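Local structure of putative lipoprotein (4EXR) at residues K31-Y34 with T35-I38. The protein is of unknown function but is a putative lipoprotein with two PepSY domains, a family that probably regulates peptidases. Sequence-based numbering, arbitrary orientation.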
loop_
_atom_site.group_PDB
_atom_site.type_symbol
_atom_site.label_atom_id
_atom_site.label_comp_id
_atom_site.label_asym_id
_atom_site.label_seq_id
_atom_site.Cartn_x
_atom_site.Cartn_y
_atom_site.Cartn_z
ATOM N N LYS A 31 15.247 10.070 -17.441
ATOM C CA LYS A 31 15.717 11.346 -16.924
ATOM C C LYS A 31 16.167 11.255 -15.470
ATOM O O LYS A 31 17.027 12.018 -15.034
ATOM C CB LYS A 31 14.638 12.412 -17.083
ATOM C CG LYS A 31 14.267 12.649 -18.549
ATOM C CD LYS A 31 13.430 13.893 -18.686
ATOM C CE LYS A 31 12.959 14.065 -20.119
ATOM N NZ LYS A 31 14.064 14.263 -21.098
ATOM N N VAL A 32 15.582 10.313 -14.735
ATOM C CA VAL A 32 15.934 10.082 -13.333
ATOM C C VAL A 32 16.810 8.843 -13.269
ATOM O O VAL A 32 16.364 7.743 -13.598
ATOM C CB VAL A 32 14.678 9.868 -12.464
ATOM C CG1 VAL A 32 15.050 9.654 -10.984
ATOM C CG2 VAL A 32 13.722 11.043 -12.618
ATOM N N PRO A 33 18.077 9.015 -12.884
ATOM C CA PRO A 33 18.944 7.837 -12.784
ATOM C C PRO A 33 18.578 6.998 -11.548
ATOM O O PRO A 33 17.959 7.508 -10.607
ATOM C CB PRO A 33 20.341 8.442 -12.663
ATOM C CG PRO A 33 20.120 9.760 -12.030
ATOM C CD PRO A 33 18.773 10.258 -12.514
ATOM N N TYR A 34 18.938 5.719 -11.551
ATOM C CA TYR A 34 18.524 4.846 -10.451
ATOM C C TYR A 34 19.056 5.333 -9.108
ATOM O O TYR A 34 18.428 5.125 -8.074
ATOM C CB TYR A 34 18.917 3.392 -10.721
ATOM C CG TYR A 34 20.334 3.060 -10.316
ATOM C CD1 TYR A 34 21.408 3.380 -11.137
ATOM C CD2 TYR A 34 20.595 2.435 -9.099
ATOM C CE1 TYR A 34 22.708 3.078 -10.760
ATOM C CE2 TYR A 34 21.880 2.136 -8.711
ATOM C CZ TYR A 34 22.931 2.457 -9.537
ATOM O OH TYR A 34 24.207 2.150 -9.134
ATOM N N THR A 35 20.197 6.017 -9.134
ATOM C CA THR A 35 20.796 6.554 -7.911
ATOM C C THR A 35 19.957 7.660 -7.279
ATOM O O THR A 35 19.942 7.809 -6.056
ATOM C CB THR A 35 22.235 7.065 -8.156
ATOM O OG1 THR A 35 22.252 7.932 -9.296
ATOM C CG2 THR A 35 23.172 5.898 -8.424
ATOM N N ASP A 36 19.274 8.451 -8.106
ATOM C CA ASP A 36 18.341 9.459 -7.597
ATOM C C ASP A 36 17.131 8.827 -6.915
ATOM O O ASP A 36 16.653 9.339 -5.905
ATOM C CB ASP A 36 17.862 10.395 -8.718
ATOM C CG ASP A 36 18.830 11.535 -8.987
ATOM O OD1 ASP A 36 19.843 11.651 -8.262
ATOM O OD2 ASP A 36 18.567 12.326 -9.923
ATOM N N ALA A 37 16.637 7.718 -7.464
ATOM C CA ALA A 37 15.531 6.990 -6.834
ATOM C C ALA A 37 15.966 6.451 -5.459
ATOM O O ALA A 37 15.239 6.558 -4.472
ATOM C CB ALA A 37 15.081 5.843 -7.727
ATOM N N ILE A 38 17.151 5.858 -5.415
ATOM C CA ILE A 38 17.749 5.420 -4.148
ATOM C C ILE A 38 17.845 6.578 -3.149
ATOM O O ILE A 38 17.476 6.430 -1.980
ATOM C CB ILE A 38 19.149 4.816 -4.379
ATOM C CG1 ILE A 38 19.036 3.479 -5.127
ATOM C CG2 ILE A 38 19.920 4.656 -3.029
ATOM C CD1 ILE A 38 20.383 2.892 -5.553
#
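The methyl CG2 of T35 lies over one face of the Y34 ring, 3.8 Å from the ring centroid and 19° off its normal, a CH-pi contact between neighbours in sequence. It sits 3.6 Å above the ring plane, offset toward the CZ-CE1 rim. With CG of Y34 between its own backbone N and carbonyl carbon (chi1 85°), the ring lies over T35, whose N comes within 3.2 Å of CG. I38 CD1 meets the ring obliquely, 3.6 Å from CE2, its side chain running beside that of Y34 in the same direction. V32 CG1 packs on CB of D36 (3.7 Å), while OD2 of D36 lies 3.3 Å from CD of the P33 ring. The backbone closes the first helical turn: P33, at the N-cap, offers its carbonyl oxygen to D36 N and A37 N in two weak bonds, whereas I38 N reaches Y34 O at 3.0 Å in a nearly straight bond (170°). Y34 and I38 also rest on L53, and V32 O accepts a hydrogen bond from Y64 OH, which places the start of helix 34-44 on strands 49-58 and 61-69. Since proline brings no side-chain acceptor to the N-cap, backbone bonds and apolar packing accompany this helix start, with the carboxylate of D36 near the N-terminal end, where the helix dipole would probably favour its negative charge and K84 lies at long, weak ion-pair range.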